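Local coordinates for lipoate-protein ligase 1 (Plasmodium falciparum, PDB 5T8U), which belongs by name and family to the lipoate-protein ligases, with a catalytic domain of the lipoyl protein ligase A/B family, at residues Phe121-Asn126 with Lys222-Phe227. Sequence-based numbering, arbitrary orientation.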
ATOM      1  N   PHE A 121      -6.078  -5.859  11.119  1.00 60.63           N
ATOM      2  CA  PHE A 121      -5.393  -5.280  12.269  1.00 61.44           C
ATOM      3  C   PHE A 121      -5.658  -6.078  13.538  1.00 59.28           C
ATOM      4  O   PHE A 121      -4.805  -6.120  14.431  1.00 62.91           O
ATOM      5  CB  PHE A 121      -5.820  -3.823  12.465  1.00 61.41           C
ATOM      6  CG  PHE A 121      -5.116  -2.854  11.556  1.00 60.67           C
ATOM      7  CD1 PHE A 121      -3.740  -2.706  11.617  1.00 59.96           C
ATOM      8  CD2 PHE A 121      -5.828  -2.075  10.658  1.00 62.24           C
ATOM      9  CE1 PHE A 121      -3.085  -1.813  10.789  1.00 60.47           C
ATOM     10  CE2 PHE A 121      -5.178  -1.176   9.827  1.00 60.91           C
ATOM     11  CZ  PHE A 121      -3.804  -1.045   9.894  1.00 60.12           C
ATOM     12  N   LEU A 122      -6.825  -6.718  13.642  1.00 51.36           N
ATOM     13  CA  LEU A 122      -7.102  -7.544  14.813  1.00 51.56           C
ATOM     14  C   LEU A 122      -6.279  -8.826  14.788  1.00 51.67           C
ATOM     15  O   LEU A 122      -5.836  -9.304  15.836  1.00 51.62           O
ATOM     16  CB  LEU A 122      -8.593  -7.869  14.895  1.00 51.74           C
ATOM     17  CG  LEU A 122      -9.007  -8.756  16.078  1.00 52.78           C
ATOM     18  CD1 LEU A 122      -8.622  -8.117  17.406  1.00 54.09           C
ATOM     19  CD2 LEU A 122     -10.499  -9.049  16.040  1.00 54.00           C
ATOM     20  N   ILE A 123      -6.074  -9.404  13.603  1.00 55.41           N
ATOM     21  CA  ILE A 123      -5.190 -10.560  13.491  1.00 57.58           C
ATOM     22  C   ILE A 123      -3.785 -10.184  13.937  1.00 59.19           C
ATOM     23  O   ILE A 123      -3.141 -10.918  14.699  1.00 60.84           O
ATOM     24  CB  ILE A 123      -5.203 -11.110  12.051  1.00 55.33           C
ATOM     25  CG1 ILE A 123      -6.594 -11.649  11.702  1.00 55.55           C
ATOM     26  CG2 ILE A 123      -4.147 -12.207  11.877  1.00 54.08           C
ATOM     27  CD1 ILE A 123      -6.765 -12.022  10.241  1.00 55.04           C
ATOM     28  N   ILE A 124      -3.293  -9.030  13.487  1.00 58.70           N
ATOM     29  CA  ILE A 124      -1.942  -8.615  13.856  1.00 59.34           C
ATOM     30  C   ILE A 124      -1.853  -8.369  15.361  1.00 60.83           C
ATOM     31  O   ILE A 124      -0.950  -8.877  16.039  1.00 62.66           O
ATOM     32  CB  ILE A 124      -1.525  -7.374  13.045  1.00 60.42           C
ATOM     33  CG1 ILE A 124      -1.595  -7.687  11.545  1.00 59.25           C
ATOM     34  CG2 ILE A 124      -0.114  -6.932  13.429  1.00 61.70           C
ATOM     35  CD1 ILE A 124      -1.320  -6.507  10.642  1.00 58.41           C
ATOM     36  N   LEU A 125      -2.793  -7.596  15.908  1.00 62.99           N
ATOM     37  CA  LEU A 125      -2.772  -7.309  17.340  1.00 66.27           C
ATOM     38  C   LEU A 125      -2.843  -8.591  18.161  1.00 67.73           C
ATOM     39  O   LEU A 125      -2.119  -8.744  19.152  1.00 71.10           O
ATOM     40  CB  LEU A 125      -3.925  -6.372  17.701  1.00 67.83           C
ATOM     41  CG  LEU A 125      -3.863  -4.969  17.091  1.00 68.22           C
ATOM     42  CD1 LEU A 125      -5.181  -4.238  17.296  1.00 68.40           C
ATOM     43  CD2 LEU A 125      -2.716  -4.173  17.682  1.00 69.80           C
ATOM     44  N   ASN A 126      -3.715  -9.522  17.768  0.97 65.80           N
ATOM     45  CA  ASN A 126      -3.780 -10.810  18.452  0.97 65.66           C
ATOM     46  C   ASN A 126      -2.446 -11.539  18.371  0.97 63.79           C
ATOM     47  O   ASN A 126      -2.025 -12.187  19.336  0.97 66.30           O
ATOM     48  CB  ASN A 126      -4.895 -11.670  17.856  0.97 65.72           C
ATOM     49  CG  ASN A 126      -6.279 -11.163  18.213  0.97 68.13           C
ATOM     50  OD1 ASN A 126      -6.455 -10.439  19.194  0.97 69.03           O
ATOM     51  ND2 ASN A 126      -7.273 -11.551  17.423  0.97 68.41           N
ATOM     52  N   LYS A 222      -0.313 -18.264  12.276  1.00 56.11           N
ATOM     53  CA  LYS A 222      -1.134 -18.957  13.264  1.00 57.06           C
ATOM     54  C   LYS A 222      -2.412 -18.179  13.556  1.00 58.35           C
ATOM     55  O   LYS A 222      -3.522 -18.699  13.404  1.00 58.87           O
ATOM     56  CB  LYS A 222      -0.327 -19.180  14.546  1.00 59.58           C
ATOM     57  CG  LYS A 222       0.585 -20.397  14.503  1.00 60.11           C
ATOM     58  CD  LYS A 222       1.451 -20.489  15.751  1.00 59.87           C
ATOM     59  CE  LYS A 222       2.159 -21.835  15.849  1.00 62.62           C
ATOM     60  NZ  LYS A 222       2.938 -21.973  17.115  1.00 63.78           N
ATOM     61  N   GLU A 223      -2.273 -16.919  13.979  1.00 59.04           N
ATOM     62  CA  GLU A 223      -3.453 -16.124  14.309  1.00 60.42           C
ATOM     63  C   GLU A 223      -4.318 -15.827  13.090  1.00 59.34           C
ATOM     64  O   GLU A 223      -5.507 -15.534  13.248  1.00 60.11           O
ATOM     65  CB  GLU A 223      -3.033 -14.817  14.982  1.00 61.44           C
ATOM     66  CG  GLU A 223      -2.591 -14.984  16.426  1.00 66.52           C
ATOM     67  CD  GLU A 223      -3.715 -15.456  17.330  1.00 74.92           C
ATOM     68  OE1 GLU A 223      -3.433 -15.827  18.489  1.00 78.97           O
ATOM     69  OE2 GLU A 223      -4.880 -15.457  16.881  1.00 80.25           O
ATOM     70  N   PHE A 224      -3.752 -15.891  11.885  1.00 58.00           N
ATOM     71  CA  PHE A 224      -4.539 -15.723  10.667  1.00 56.44           C
ATOM     72  C   PHE A 224      -5.463 -16.917  10.450  1.00 58.21           C
ATOM     73  O   PHE A 224      -6.698 -16.782  10.450  1.00 57.43           O
ATOM     74  CB  PHE A 224      -3.583 -15.532   9.485  1.00 54.33           C
ATOM     75  CG  PHE A 224      -4.256 -15.460   8.144  1.00 51.91           C
ATOM     76  CD1 PHE A 224      -4.788 -14.268   7.681  1.00 50.14           C
ATOM     77  CD2 PHE A 224      -4.322 -16.578   7.329  1.00 50.45           C
ATOM     78  CE1 PHE A 224      -5.390 -14.200   6.439  1.00 48.60           C
ATOM     79  CE2 PHE A 224      -4.924 -16.517   6.089  1.00 48.63           C
ATOM     80  CZ  PHE A 224      -5.459 -15.325   5.643  1.00 49.76           C
ATOM     81  N   THR A 225      -4.875 -18.105  10.280  1.00 59.84           N
ATOM     82  CA  THR A 225      -5.666 -19.321  10.125  1.00 61.09           C
ATOM     83  C   THR A 225      -6.672 -19.465  11.261  1.00 61.23           C
ATOM     84  O   THR A 225      -7.852 -19.757  11.034  1.00 61.74           O
ATOM     85  CB  THR A 225      -4.736 -20.536  10.073  1.00 64.10           C
ATOM     86  OG1 THR A 225      -3.713 -20.314   9.095  1.00 62.82           O
ATOM     87  CG2 THR A 225      -5.509 -21.797   9.714  1.00 65.15           C
ATOM     88  N   LYS A 226      -6.217 -19.258  12.498  0.98 61.06           N
ATOM     89  CA  LYS A 226      -7.109 -19.365  13.646  0.98 65.89           C
ATOM     90  C   LYS A 226      -8.232 -18.342  13.567  0.98 68.11           C
ATOM     91  O   LYS A 226      -9.386 -18.648  13.889  0.98 67.35           O
ATOM     92  CB  LYS A 226      -6.315 -19.195  14.940  0.98 70.19           C
ATOM     93  CG  LYS A 226      -7.169 -19.031  16.186  0.98 74.80           C
ATOM     94  CD  LYS A 226      -6.329 -19.183  17.443  0.98 79.05           C
ATOM     95  CE  LYS A 226      -6.748 -18.198  18.521  0.98 81.71           C
ATOM     96  NZ  LYS A 226      -5.829 -18.241  19.693  0.98 83.46           N
ATOM     97  N   PHE A 227      -7.916 -17.116  13.144  1.00 75.60           N
ATOM     98  CA  PHE A 227      -8.955 -16.101  13.009  1.00 76.70           C
ATOM     99  C   PHE A 227     -10.030 -16.555  12.034  1.00 76.04           C
ATOM    100  O   PHE A 227     -11.224 -16.360  12.285  1.00 78.40           O
ATOM    101  CB  PHE A 227      -8.354 -14.771  12.554  1.00 75.22           C
ATOM    102  CG  PHE A 227      -9.384 -13.696  12.318  1.00 73.67           C
ATOM    103  CD1 PHE A 227      -9.972 -13.540  11.072  1.00 72.81           C
ATOM    104  CD2 PHE A 227      -9.770 -12.850  13.345  1.00 74.80           C
ATOM    105  CE1 PHE A 227     -10.921 -12.556  10.854  1.00 73.56           C
ATOM    106  CE2 PHE A 227     -10.719 -11.863  13.131  1.00 75.33           C
ATOM    107  CZ  PHE A 227     -11.295 -11.718  11.884  1.00 74.36           C
TER
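Ile123 packs against Phe224 and Phe227 where helices 117-132 and 213-227 meet, a helix-helix contact in the lipoyl ligase A/B catalytic domain. The axes of the two short segments approach to 8.9 Å, with N-to-C directions 128° apart, a steep crossing, nearer antiparallel than parallel. Both helices cover the same face of the large mixed sheet: Ile124 and Phe224 each reach Phe110 of strand 105-112.

The apolar part centres on Ile123. With CG1 beside the backbone N (chi1 -65°), its two branches part: CG1 and CD1 run to the rings, while CG2 settles on the backbone of the other helix, 3.7 Å from Phe224 N. Ile123 CG1 makes a CH-pi contact over one face of Phe227, 3.9 Å from the ring centroid and 27° off the normal; its closest ring atom is Phe227 CG, so the methylene sits off-centre, toward the rim. Ile123 CD1 bridges the two aromatics, lying 3.6 Å from Phe227 CD1 and meeting Phe224 CD1 obliquely. Leu122 CD2 takes the edge of Phe227, near the ring plane.

The polar flank has no hydrogen bond between the segments. Glu223, its chain bent at chi2, lies against Asn126 by van der Waals contact through CG and CD. Its OE1 instead accepts a hydrogen bond from Asn130 ND2, one helical turn beyond Asn126, and forms a long salt bridge with Lys226 NZ at 3.6 Å. The other carboxylate oxygen, Glu223 OE2, stands 3.9 Å from Asn126 CB.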